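Local coordinates for protein beta-1,4-exocellulase (PDB 4B4H) that probably hydrolyses cellulose as a glycoside hydrolase family 6 cellobiohydrolase, this chain being the catalytic domain of the Cel6B exocellulase, at residues L59-S70 / I117-L127. Sequence-based numbering, arbitrary orientation.
Sequences LRDHLEEAVRQS and IMWDFADYENL
Phe121 presses one face of its ring against Leu63, whose CB stands 3.6 Å from the ring centroid and only 10° off the normal, a CH-pi contact. The ring fits as a knob among Arg60, Leu63, Glu64 and Val67; Glu64 CG meets the rim in plane, 3.8 Å from Phe121 CZ, and Val67 CG2 comes to the edge near CD2. Leu63 CG lies anti to its carbonyl carbon (chi1 -65°), and the branch CD1 beyond it reaches both Phe121 CD1 and, at 3.7 Å, Ile117 CG2. That methyl of Ile117 also packs on Leu59 CG, while Leu59 CD2 meets Met118 CE at 4.0 Å.

Toward the other end, Val67 CG2 sits 3.6 Å from Tyr124 CD2, and Ala66 CB touches Leu127 CD1. Tyr124 OH and Ser70 OG come within 2.4 Å, closer than a normal hydrogen bond, so the exact geometry here is doubtful. Two type I turns, Phe121 to Tyr124 and Tyr124 to Leu127, carry the chain on from helix 103-121 into strand 127-133.

The axes of 59-70 and 117-121 run nearly parallel, 20° apart, and approach to 10.4 Å. Helix 103-121 is the connection of the beta-alpha-beta crossover between neighbouring parallel strands 75-81 and 127-133 of the family 6 barrel; helix 59-70 leads into strand 75-81 beside it. Leu63 and Met118 meet Ile129 of strand 127-133, and Leu59 and Ala66 rest on strand 75-81.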
# COMPACT_ATOMS: atom_id res chain seq x y z
N LEU A 59 -19.20 -5.82 2.49
CA LEU A 59 -18.85 -4.68 3.31
C LEU A 59 -19.76 -4.61 4.53
O LEU A 59 -19.27 -4.44 5.66
CB LEU A 59 -18.89 -3.36 2.53
CG LEU A 59 -18.50 -2.12 3.34
CD1 LEU A 59 -17.15 -2.25 4.04
CD2 LEU A 59 -18.52 -0.87 2.48
N ARG A 60 -21.07 -4.75 4.30
CA ARG A 60 -22.05 -4.70 5.38
C ARG A 60 -21.73 -5.77 6.43
O ARG A 60 -21.71 -5.48 7.62
CB ARG A 60 -23.47 -4.88 4.83
CG ARG A 60 -24.54 -5.00 5.90
CD ARG A 60 -25.94 -4.90 5.33
NE ARG A 60 -26.95 -5.17 6.34
CZ ARG A 60 -27.25 -6.39 6.77
NH1 ARG A 60 -26.62 -7.44 6.27
NH2 ARG A 60 -28.18 -6.57 7.70
N ASP A 61 -21.44 -6.98 5.97
CA ASP A 61 -21.02 -8.10 6.83
C ASP A 61 -19.79 -7.78 7.70
O ASP A 61 -19.81 -8.05 8.90
CB ASP A 61 -20.73 -9.36 6.01
CG ASP A 61 -21.99 -10.11 5.59
OD1 ASP A 61 -23.00 -10.07 6.33
OD2 ASP A 61 -21.95 -10.75 4.51
N HIS A 62 -18.73 -7.23 7.10
CA HIS A 62 -17.54 -6.84 7.88
C HIS A 62 -17.82 -5.72 8.84
O HIS A 62 -17.25 -5.68 9.93
CB HIS A 62 -16.38 -6.43 6.99
CG HIS A 62 -15.68 -7.58 6.30
ND1 HIS A 62 -14.86 -8.42 6.96
CD2 HIS A 62 -15.70 -8.00 4.97
CE1 HIS A 62 -14.37 -9.33 6.10
NE2 HIS A 62 -14.89 -9.08 4.89
N LEU A 63 -18.67 -4.78 8.45
CA LEU A 63 -18.96 -3.64 9.32
C LEU A 63 -19.77 -4.03 10.55
O LEU A 63 -19.50 -3.55 11.66
CB LEU A 63 -19.63 -2.51 8.53
CG LEU A 63 -18.75 -1.89 7.44
CD1 LEU A 63 -19.58 -0.86 6.70
CD2 LEU A 63 -17.49 -1.26 8.02
N GLU A 64 -20.75 -4.91 10.35
CA GLU A 64 -21.51 -5.54 11.43
C GLU A 64 -20.60 -6.28 12.40
O GLU A 64 -20.77 -6.18 13.62
CB GLU A 64 -22.58 -6.47 10.87
CG GLU A 64 -23.74 -5.73 10.21
CD GLU A 64 -24.92 -6.61 9.86
OE1 GLU A 64 -24.74 -7.84 9.74
OE2 GLU A 64 -26.03 -6.06 9.68
N GLU A 65 -19.63 -7.01 11.87
CA GLU A 65 -18.67 -7.71 12.71
C GLU A 65 -17.82 -6.72 13.50
O GLU A 65 -17.56 -6.92 14.70
CB GLU A 65 -17.82 -8.69 11.88
CG GLU A 65 -16.74 -9.45 12.65
CD GLU A 65 -17.29 -10.45 13.68
OE1 GLU A 65 -18.52 -10.61 13.78
OE2 GLU A 65 -16.47 -11.08 14.39
N ALA A 66 -17.38 -5.64 12.84
CA ALA A 66 -16.62 -4.60 13.55
C ALA A 66 -17.39 -3.98 14.73
O ALA A 66 -16.83 -3.74 15.81
CB ALA A 66 -16.15 -3.51 12.58
N VAL A 67 -18.69 -3.73 14.51
CA VAL A 67 -19.58 -3.19 15.54
C VAL A 67 -19.64 -4.16 16.73
O VAL A 67 -19.46 -3.77 17.89
CB VAL A 67 -20.99 -2.90 14.97
CG1 VAL A 67 -22.02 -2.72 16.06
CG2 VAL A 67 -20.95 -1.65 14.11
N ARG A 68 -19.86 -5.44 16.42
CA ARG A 68 -19.88 -6.47 17.45
C ARG A 68 -18.58 -6.50 18.24
O ARG A 68 -18.61 -6.54 19.47
CB ARG A 68 -20.19 -7.82 16.82
CG ARG A 68 -20.31 -8.98 17.80
CD ARG A 68 -20.72 -10.25 17.06
NE ARG A 68 -22.13 -10.21 16.69
CZ ARG A 68 -22.60 -9.85 15.49
NH1 ARG A 68 -21.78 -9.48 14.51
NH2 ARG A 68 -23.91 -9.84 15.28
N GLN A 69 -17.44 -6.45 17.55
CA GLN A 69 -16.13 -6.49 18.23
C GLN A 69 -15.85 -5.25 19.09
O GLN A 69 -15.02 -5.31 19.99
CB GLN A 69 -14.99 -6.66 17.22
CG GLN A 69 -14.96 -8.00 16.51
CD GLN A 69 -13.88 -8.07 15.44
OE1 GLN A 69 -12.93 -7.28 15.43
NE2 GLN A 69 -14.04 -9.00 14.52
N SER A 70 -16.53 -4.14 18.79
CA SER A 70 -16.31 -2.87 19.49
C SER A 70 -16.80 -2.89 20.93
O SER A 70 -16.17 -2.29 21.80
CB SER A 70 -16.97 -1.71 18.72
OG SER A 70 -18.36 -1.61 18.98
N ILE A 117 -23.53 2.16 2.12
CA ILE A 117 -23.33 1.28 3.27
C ILE A 117 -22.64 1.99 4.43
O ILE A 117 -23.03 1.84 5.59
CB ILE A 117 -22.55 -0.00 2.90
CG1 ILE A 117 -23.34 -0.82 1.87
CG2 ILE A 117 -22.24 -0.82 4.15
CD1 ILE A 117 -22.58 -2.00 1.32
N MET A 118 -21.61 2.79 4.14
CA MET A 118 -20.91 3.47 5.23
C MET A 118 -21.81 4.48 5.94
O MET A 118 -21.72 4.66 7.16
CB MET A 118 -19.60 4.09 4.74
CG MET A 118 -18.64 3.02 4.25
SD MET A 118 -17.07 3.72 3.75
CE MET A 118 -16.11 2.24 3.40
N TRP A 119 -22.67 5.13 5.18
CA TRP A 119 -23.63 6.06 5.76
C TRP A 119 -24.47 5.38 6.80
O TRP A 119 -24.67 5.93 7.87
CB TRP A 119 -24.50 6.70 4.68
CG TRP A 119 -23.99 8.04 4.21
CD1 TRP A 119 -23.52 8.36 2.94
CD2 TRP A 119 -23.90 9.28 4.98
NE1 TRP A 119 -23.14 9.68 2.88
CE2 TRP A 119 -23.34 10.30 4.07
CE3 TRP A 119 -24.19 9.64 6.30
CZ2 TRP A 119 -23.12 11.60 4.48
CZ3 TRP A 119 -23.98 10.96 6.69
CH2 TRP A 119 -23.45 11.91 5.81
N ASP A 120 -24.97 4.18 6.51
CA ASP A 120 -25.79 3.47 7.49
C ASP A 120 -25.04 3.42 8.81
O ASP A 120 -25.59 3.78 9.86
CB ASP A 120 -26.08 2.04 7.05
CG ASP A 120 -26.98 1.96 5.84
OD1 ASP A 120 -27.78 2.89 5.61
OD2 ASP A 120 -26.88 0.96 5.11
N PHE A 121 -23.78 3.02 8.74
CA PHE A 121 -22.97 2.80 9.93
C PHE A 121 -22.52 4.06 10.68
O PHE A 121 -22.00 3.97 11.79
CB PHE A 121 -21.83 1.83 9.60
CG PHE A 121 -22.31 0.42 9.36
CD1 PHE A 121 -22.78 0.02 8.11
CD2 PHE A 121 -22.35 -0.50 10.41
CE1 PHE A 121 -23.25 -1.28 7.90
CE2 PHE A 121 -22.82 -1.79 10.21
CZ PHE A 121 -23.26 -2.19 8.96
N ALA A 122 -22.76 5.24 10.10
CA ALA A 122 -22.42 6.51 10.73
C ALA A 122 -23.18 6.71 12.04
O ALA A 122 -22.77 7.49 12.90
CB ALA A 122 -22.71 7.67 9.79
N ASP A 123 -24.29 5.97 12.17
CA ASP A 123 -25.14 6.01 13.36
C ASP A 123 -24.46 5.46 14.62
O ASP A 123 -24.89 5.74 15.74
CB ASP A 123 -26.48 5.32 13.10
CG ASP A 123 -26.36 3.80 12.92
OD1 ASP A 123 -25.28 3.28 12.55
OD2 ASP A 123 -27.39 3.12 13.14
N TYR A 124 -23.40 4.68 14.43
CA TYR A 124 -22.60 4.20 15.54
C TYR A 124 -21.34 5.03 15.70
O TYR A 124 -20.40 4.91 14.92
CB TYR A 124 -22.29 2.71 15.39
CG TYR A 124 -21.40 2.17 16.50
CD1 TYR A 124 -21.58 2.57 17.83
CD2 TYR A 124 -20.40 1.25 16.22
CE1 TYR A 124 -20.76 2.09 18.83
CE2 TYR A 124 -19.58 0.75 17.22
CZ TYR A 124 -19.77 1.17 18.53
OH TYR A 124 -18.96 0.69 19.53
N GLU A 125 -21.34 5.87 16.74
CA GLU A 125 -20.32 6.91 16.92
C GLU A 125 -18.91 6.35 17.12
O GLU A 125 -17.93 6.95 16.67
CB GLU A 125 -20.67 7.82 18.11
CG GLU A 125 -19.74 9.02 18.25
CD GLU A 125 -19.86 9.99 17.09
OE1 GLU A 125 -21.00 10.40 16.77
OE2 GLU A 125 -18.83 10.34 16.48
N ASN A 126 -18.82 5.21 17.79
CA ASN A 126 -17.51 4.68 18.16
C ASN A 126 -16.87 3.78 17.10
O ASN A 126 -15.84 3.17 17.36
CB ASN A 126 -17.57 4.00 19.54
CG ASN A 126 -17.36 4.98 20.70
OD1 ASN A 126 -16.73 6.03 20.53
ND2 ASN A 126 -17.85 4.62 21.88
N LEU A 127 -17.49 3.68 15.92
CA LEU A 127 -16.86 2.97 14.80
C LEU A 127 -16.09 3.96 13.93
O LEU A 127 -16.64 4.98 13.51
CB LEU A 127 -17.88 2.22 13.95
CG LEU A 127 -17.33 1.41 12.77
CD1 LEU A 127 -16.44 0.28 13.25
CD2 LEU A 127 -18.47 0.91 11.90